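Local structure of Old Yellow Enzyme (Pichia, 6AGZ) at residues L25-N39 and R56-A68. The protein probably uses bound flavin mononucleotide to reduce the carbon-carbon double bond of enone compounds asymmetrically, as an old yellow enzyme. Residues are numbered along the deposited sequence; the frame is centred on the assembly and turned at random.
Sequences LKNRLVFPPTTRFRN and RAENNGGLLITEA. With FMN (flavin mononucleotide), chain C.
Phe31 and Leu64 pair in parallel where strands 29-31 and 63-65 open the eight-stranded TIM barrel, a beta-alpha-beta unit connected by helix 47-57. Phe31 N donates to Leu63 O (3.3 Å), and Phe31 O accepts from Ile65 N (2.9 Å). Apolar side chains pack closely on both faces of the pair: Val30 CG1 meets Ile65 CD1 at 3.7 Å, and on the other face Leu64 CD2 comes within 3.6 Å of Phe31 CB, at the edge of the ring. Beyond the strands, Pro33 lies alongside Ile65 and sets its CG against the flavin, while Thr35 OG1 donates to FMN O4 (2.6 Å).

The solvent side is confined to the Lys26 chain, whose end leads away; beneath it the backbones stay close, Lys26 N bonding to Gly61 O and Leu25 CD1 packing on Leu63 CB. With CG set between its backbone N and carbonyl carbon (chi1 60°), Asn27 turns OD1 back to Leu29 N in an Asx turn and sends ND2 to Asn60 OD1, nearly straight (177°), the two amides almost coplanar. A leucine in place of Asn27 would probably leave Asn60 OD1 without this donor and Leu29 N without the side-chain acceptor that closes the turn. Waters also link the backbones here, one of them donating to both Leu29 O and Leu63 O.

At the far end Glu67, hydrogen-bonded through OE2 to Tyr53, receives Asn39 ND2 from above its carboxylate plane, at 3.1 Å from OE1.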
loop_
_atom_site.group_PDB
_atom_site.type_symbol
_atom_site.label_atom_id
_atom_site.label_comp_id
_atom_site.label_asym_id
_atom_site.label_seq_id
_atom_site.Cartn_x
_atom_site.Cartn_y
_atom_site.Cartn_z
ATOM N N LEU A 25 28.190 -6.947 -8.668
ATOM C CA LEU A 25 27.855 -8.362 -8.719
ATOM C C LEU A 25 27.869 -8.861 -10.159
ATOM O O LEU A 25 27.342 -8.207 -11.066
ATOM C CB LEU A 25 26.480 -8.614 -8.101
ATOM C CG LEU A 25 26.241 -8.156 -6.661
ATOM C CD1 LEU A 25 24.823 -8.496 -6.230
ATOM C CD2 LEU A 25 27.255 -8.783 -5.717
ATOM N N LYS A 26 28.470 -10.037 -10.356
ATOM C CA LYS A 26 28.545 -10.642 -11.680
ATOM C C LYS A 26 27.202 -11.202 -12.132
ATOM O O LYS A 26 26.963 -11.306 -13.341
ATOM C CB LYS A 26 29.606 -11.745 -11.684
ATOM C CG LYS A 26 29.944 -12.306 -13.057
ATOM C CD LYS A 26 31.052 -13.346 -12.965
ATOM C CE LYS A 26 31.343 -13.970 -14.320
ATOM N NZ LYS A 26 32.429 -14.987 -14.241
ATOM N N ASN A 27 26.319 -11.552 -11.198
ATOM C CA ASN A 27 24.984 -12.025 -11.529
ATOM C C ASN A 27 23.999 -11.463 -10.512
ATOM O O ASN A 27 24.370 -10.717 -9.599
ATOM C CB ASN A 27 24.931 -13.560 -11.588
ATOM C CG ASN A 27 25.302 -14.223 -10.267
ATOM O OD1 ASN A 27 24.779 -13.876 -9.207
ATOM N ND2 ASN A 27 26.210 -15.190 -10.332
ATOM N N ARG A 28 22.728 -11.831 -10.673
ATOM C CA ARG A 28 21.663 -11.367 -9.793
ATOM C C ARG A 28 20.999 -12.523 -9.054
ATOM O O ARG A 28 19.876 -12.384 -8.560
ATOM C CB ARG A 28 20.640 -10.557 -10.593
ATOM C CG ARG A 28 21.315 -9.530 -11.490
ATOM C CD ARG A 28 20.347 -8.604 -12.198
ATOM N NE ARG A 28 21.069 -7.717 -13.107
ATOM C CZ ARG A 28 20.506 -6.743 -13.814
ATOM N NH1 ARG A 28 19.202 -6.522 -13.722
ATOM N NH2 ARG A 28 21.249 -5.989 -14.613
ATOM N N LEU A 29 21.682 -13.663 -8.969
ATOM C CA LEU A 29 21.243 -14.787 -8.154
ATOM C C LEU A 29 21.834 -14.643 -6.758
ATOM O O LEU A 29 23.044 -14.444 -6.608
ATOM C CB LEU A 29 21.678 -16.110 -8.787
ATOM C CG LEU A 29 21.490 -17.383 -7.961
ATOM C CD1 LEU A 29 20.015 -17.719 -7.803
ATOM C CD2 LEU A 29 22.246 -18.545 -8.590
ATOM N N VAL A 30 20.982 -14.739 -5.742
ATOM C CA VAL A 30 21.370 -14.480 -4.362
ATOM C C VAL A 30 21.088 -15.715 -3.522
ATOM O O VAL A 30 20.055 -16.372 -3.692
ATOM C CB VAL A 30 20.631 -13.252 -3.789
ATOM C CG1 VAL A 30 21.048 -12.995 -2.346
ATOM C CG2 VAL A 30 20.887 -12.027 -4.649
ATOM N N PHE A 31 22.020 -16.034 -2.625
ATOM C CA PHE A 31 21.799 -17.010 -1.568
ATOM C C PHE A 31 21.225 -16.268 -0.368
ATOM O O PHE A 31 21.969 -15.601 0.363
ATOM C CB PHE A 31 23.101 -17.724 -1.200
ATOM C CG PHE A 31 22.928 -18.847 -0.210
ATOM C CD1 PHE A 31 21.689 -19.430 0.000
ATOM C CD2 PHE A 31 24.014 -19.318 0.513
ATOM C CE1 PHE A 31 21.535 -20.460 0.911
ATOM C CE2 PHE A 31 23.867 -20.347 1.423
ATOM C CZ PHE A 31 22.626 -20.918 1.622
ATOM N N PRO A 32 19.918 -16.346 -0.139
ATOM C CA PRO A 32 19.306 -15.599 0.962
ATOM C C PRO A 32 19.781 -16.136 2.300
ATOM O O PRO A 32 20.358 -17.231 2.366
ATOM C CB PRO A 32 17.798 -15.844 0.762
ATOM C CG PRO A 32 17.662 -16.419 -0.622
ATOM C CD PRO A 32 18.932 -17.160 -0.866
ATOM N N PRO A 33 19.574 -15.391 3.386
ATOM C CA PRO A 33 19.959 -15.901 4.707
ATOM C C PRO A 33 19.240 -17.206 5.013
ATOM O O PRO A 33 18.018 -17.301 4.896
ATOM C CB PRO A 33 19.533 -14.778 5.661
ATOM C CG PRO A 33 18.519 -13.985 4.897
ATOM C CD PRO A 33 18.961 -14.055 3.472
ATOM N N THR A 34 20.013 -18.223 5.391
ATOM C CA THR A 34 19.473 -19.556 5.637
ATOM C C THR A 34 20.095 -20.107 6.913
ATOM O O THR A 34 21.277 -20.465 6.928
ATOM C CB THR A 34 19.734 -20.487 4.453
ATOM O OG1 THR A 34 19.274 -19.864 3.247
ATOM C CG2 THR A 34 19.001 -21.805 4.644
ATOM N N THR A 35 19.296 -20.182 7.972
ATOM C CA THR A 35 19.769 -20.678 9.258
ATOM C C THR A 35 20.001 -22.183 9.193
ATOM O O THR A 35 19.137 -22.935 8.730
ATOM C CB THR A 35 18.753 -20.343 10.350
ATOM O OG1 THR A 35 18.714 -18.924 10.552
ATOM C CG2 THR A 35 19.115 -21.035 11.653
ATOM N N ARG A 36 21.169 -22.625 9.664
ATOM C CA ARG A 36 21.535 -24.037 9.629
ATOM C C ARG A 36 22.029 -24.596 10.955
ATOM O O ARG A 36 22.048 -25.824 11.107
ATOM C CB ARG A 36 22.613 -24.287 8.562
ATOM C CG ARG A 36 22.235 -23.826 7.162
ATOM C CD ARG A 36 20.974 -24.514 6.662
ATOM N NE ARG A 36 21.084 -25.968 6.708
ATOM C CZ ARG A 36 21.685 -26.702 5.776
ATOM N NH1 ARG A 36 22.236 -26.116 4.722
ATOM N NH2 ARG A 36 21.736 -28.021 5.899
ATOM N N PHE A 37 22.438 -23.754 11.909
ATOM C CA PHE A 37 22.865 -24.191 13.241
ATOM C C PHE A 37 24.089 -25.107 13.172
ATOM O O PHE A 37 24.132 -26.173 13.789
ATOM C CB PHE A 37 21.719 -24.875 13.992
ATOM C CG PHE A 37 20.568 -23.964 14.300
ATOM C CD1 PHE A 37 20.790 -22.685 14.785
ATOM C CD2 PHE A 37 19.264 -24.385 14.101
ATOM C CE1 PHE A 37 19.730 -21.845 15.070
ATOM C CE2 PHE A 37 18.200 -23.548 14.382
ATOM C CZ PHE A 37 18.432 -22.277 14.869
ATOM N N ARG A 38 25.098 -24.676 12.414
ATOM C CA ARG A 38 26.369 -25.386 12.338
ATOM C C ARG A 38 27.501 -24.615 13.009
ATOM O O ARG A 38 28.675 -24.858 12.713
ATOM C CB ARG A 38 26.724 -25.705 10.885
ATOM C CG ARG A 38 26.341 -27.113 10.444
ATOM C CD ARG A 38 24.833 -27.287 10.342
ATOM N NE ARG A 38 24.468 -28.569 9.744
ATOM C CZ ARG A 38 23.246 -28.876 9.318
ATOM N NH1 ARG A 38 22.265 -27.991 9.420
ATOM N NH2 ARG A 38 23.005 -30.067 8.788
ATOM N N ASN A 39 27.169 -23.686 13.900
ATOM C CA ASN A 39 28.155 -23.028 14.739
ATOM C C ASN A 39 28.414 -23.872 15.983
ATOM O O ASN A 39 27.692 -24.826 16.280
ATOM C CB ASN A 39 27.683 -21.629 15.140
ATOM C CG ASN A 39 27.352 -20.755 13.948
ATOM O OD1 ASN A 39 28.165 -19.938 13.517
ATOM N ND2 ASN A 39 26.147 -20.918 13.411
ATOM N N ARG A 56 29.871 -22.237 -2.372
ATOM C CA ARG A 56 28.838 -21.405 -2.969
ATOM C C ARG A 56 29.366 -20.061 -3.446
ATOM O O ARG A 56 28.676 -19.374 -4.209
ATOM C CB ARG A 56 27.695 -21.211 -1.970
ATOM C CG ARG A 56 26.903 -22.489 -1.785
ATOM C CD ARG A 56 26.172 -22.573 -0.461
ATOM N NE ARG A 56 25.425 -23.825 -0.384
ATOM C CZ ARG A 56 25.970 -25.002 -0.094
ATOM N NH1 ARG A 56 27.271 -25.091 0.152
ATOM N NH2 ARG A 56 25.218 -26.094 -0.054
ATOM N N ALA A 57 30.566 -19.672 -3.022
ATOM C CA ALA A 57 31.231 -18.510 -3.586
ATOM C C ALA A 57 32.080 -18.860 -4.800
ATOM O O ALA A 57 32.458 -17.960 -5.559
ATOM C CB ALA A 57 32.095 -17.830 -2.519
ATOM N N GLU A 58 32.372 -20.143 -5.007
ATOM C CA GLU A 58 33.148 -20.574 -6.160
ATOM C C GLU A 58 32.299 -20.525 -7.426
ATOM O O GLU A 58 31.140 -20.948 -7.431
ATOM C CB GLU A 58 33.675 -21.992 -5.936
ATOM C CG GLU A 58 34.561 -22.533 -7.046
ATOM C CD GLU A 58 34.858 -24.012 -6.878
ATOM O OE1 GLU A 58 33.957 -24.750 -6.427
ATOM O OE2 GLU A 58 35.992 -24.435 -7.188
ATOM N N ASN A 59 32.890 -19.999 -8.502
ATOM C CA ASN A 59 32.241 -19.926 -9.815
ATOM C C ASN A 59 30.909 -19.180 -9.747
ATOM O O ASN A 59 29.954 -19.521 -10.446
ATOM C CB ASN A 59 32.040 -21.321 -10.413
ATOM C CG ASN A 59 33.344 -22.068 -10.616
ATOM O OD1 ASN A 59 34.361 -21.478 -10.981
ATOM N ND2 ASN A 59 33.318 -23.374 -10.382
ATOM N N ASN A 60 30.832 -18.156 -8.894
ATOM C CA ASN A 60 29.572 -17.445 -8.703
ATOM C C ASN A 60 29.649 -15.978 -9.107
ATOM O O ASN A 60 28.913 -15.555 -10.003
ATOM C CB ASN A 60 29.134 -17.575 -7.236
ATOM C CG ASN A 60 27.708 -17.105 -7.002
ATOM O OD1 ASN A 60 27.086 -16.492 -7.870
ATOM N ND2 ASN A 60 27.183 -17.390 -5.815
ATOM N N GLY A 61 30.531 -15.188 -8.492
ATOM C CA GLY A 61 30.549 -13.758 -8.724
ATOM C C GLY A 61 29.404 -12.981 -8.110
ATOM O O GLY A 61 29.464 -11.745 -8.082
ATOM N N GLY A 62 28.365 -13.652 -7.616
ATOM C CA GLY A 62 27.186 -12.995 -7.085
ATOM C C GLY A 62 27.277 -12.719 -5.598
ATOM O O GLY A 62 28.358 -12.693 -5.004
ATOM N N LEU A 63 26.112 -12.511 -4.988
ATOM C CA LEU A 63 26.013 -12.157 -3.579
ATOM C C LEU A 63 25.537 -13.353 -2.764
ATOM O O LEU A 63 24.577 -14.031 -3.146
ATOM C CB LEU A 63 25.057 -10.980 -3.370
ATOM C CG LEU A 63 24.855 -10.548 -1.913
ATOM C CD1 LEU A 63 26.132 -9.952 -1.341
ATOM C CD2 LEU A 63 23.694 -9.572 -1.782
ATOM N N LEU A 64 26.213 -13.604 -1.649
ATOM C CA LEU A 64 25.744 -14.522 -0.624
ATOM C C LEU A 64 25.302 -13.720 0.592
ATOM O O LEU A 64 25.844 -12.650 0.879
ATOM C CB LEU A 64 26.838 -15.516 -0.218
ATOM C CG LEU A 64 27.559 -16.311 -1.310
ATOM C CD1 LEU A 64 28.634 -17.191 -0.692
ATOM C CD2 LEU A 64 26.582 -17.150 -2.117
ATOM N N ILE A 65 24.304 -14.233 1.303
ATOM C CA ILE A 65 23.852 -13.637 2.554
ATOM C C ILE A 65 23.955 -14.693 3.641
ATOM O O ILE A 65 23.447 -15.809 3.479
ATOM C CB ILE A 65 22.419 -13.084 2.452
ATOM C CG1 ILE A 65 22.291 -12.160 1.241
ATOM C CG2 ILE A 65 22.063 -12.324 3.718
ATOM C CD1 ILE A 65 20.917 -11.551 1.084
ATOM N N THR A 66 24.618 -14.344 4.739
ATOM C CA THR A 66 24.844 -15.303 5.805
ATOM C C THR A 66 23.535 -15.678 6.486
ATOM O O THR A 66 22.538 -14.952 6.433
ATOM C CB THR A 66 25.800 -14.742 6.857
ATOM O OG1 THR A 66 25.125 -13.740 7.630
ATOM C CG2 THR A 66 27.013 -14.130 6.198
ATOM N N GLU A 67 23.557 -16.841 7.130
ATOM C CA GLU A 67 22.536 -17.194 8.102
ATOM C C GLU A 67 22.335 -16.050 9.087
ATOM O O GLU A 67 23.271 -15.312 9.412
ATOM C CB GLU A 67 22.960 -18.457 8.846
ATOM C CG GLU A 67 24.362 -18.329 9.426
ATOM C CD GLU A 67 25.062 -19.658 9.595
ATOM O OE1 GLU A 67 24.892 -20.289 10.659
ATOM O OE2 GLU A 67 25.781 -20.070 8.660
ATOM N N ALA A 68 21.098 -15.891 9.548
ATOM C CA ALA A 68 20.784 -14.835 10.500
ATOM C C ALA A 68 21.671 -14.948 11.734
ATOM O O ALA A 68 21.720 -15.995 12.386
ATOM C CB ALA A 68 19.310 -14.904 10.886
HETATM N N1 FMN C . 15.191 -16.103 6.139
HETATM C C2 FMN C . 15.787 -15.101 6.882
HETATM O O2 FMN C . 15.517 -13.923 6.654
HETATM N N3 FMN C . 16.683 -15.418 7.882
HETATM C C4 FMN C . 16.987 -16.738 8.139
HETATM O O4 FMN C . 17.785 -17.028 9.029
HETATM C C4A FMN C . 16.389 -17.745 7.393
HETATM N N5 FMN C . 16.694 -19.060 7.653
HETATM C C5A FMN C . 16.108 -20.065 6.915
HETATM C C6 FMN C . 16.421 -21.391 7.185
HETATM C C7 FMN C . 15.834 -22.410 6.447
HETATM C C7M FMN C . 16.176 -23.839 6.737
HETATM C C8 FMN C . 14.930 -22.104 5.438
HETATM C C8M FMN C . 14.295 -23.203 4.640
HETATM C C9 FMN C . 14.615 -20.778 5.171
HETATM C C9A FMN C . 15.204 -19.753 5.907
HETATM N N10 FMN C . 14.893 -18.430 5.645
HETATM C C10 FMN C . 15.486 -17.427 6.388
HETATM C "C1'" FMN C . 13.925 -18.085 4.548
HETATM C "C2'" FMN C . 14.711 -18.043 3.234
HETATM O "O2'" FMN C . 15.688 -17.029 3.311
HETATM C "C3'" FMN C . 13.828 -17.824 2.007
HETATM O "O3'" FMN C . 13.205 -16.561 2.080
HETATM C "C4'" FMN C . 12.776 -18.922 1.885
HETATM O "O4'" FMN C . 13.384 -20.182 2.058
HETATM C "C5'" FMN C . 12.087 -18.897 0.526
HETATM O "O5'" FMN C . 13.057 -18.973 -0.496
HETATM P P FMN C . 13.200 -20.314 -1.376
HETATM O O1P FMN C . 11.846 -20.682 -1.936
HETATM O O2P FMN C . 14.166 -20.080 -2.512
HETATM O O3P FMN C . 13.715 -21.427 -0.496
HETATM O O HOH W 1 23.772 -11.798 -6.918
HETATM O O HOH W 2 24.750 -16.007 -5.033
HETATM O O HOH W 3 22.645 -18.388 3.991
HETATM O O HOH W 4 21.087 -18.444 11.905
HETATM O O HOH W 5 22.644 -20.787 11.629
HETATM O O HOH W 6 25.643 -22.589 10.582
#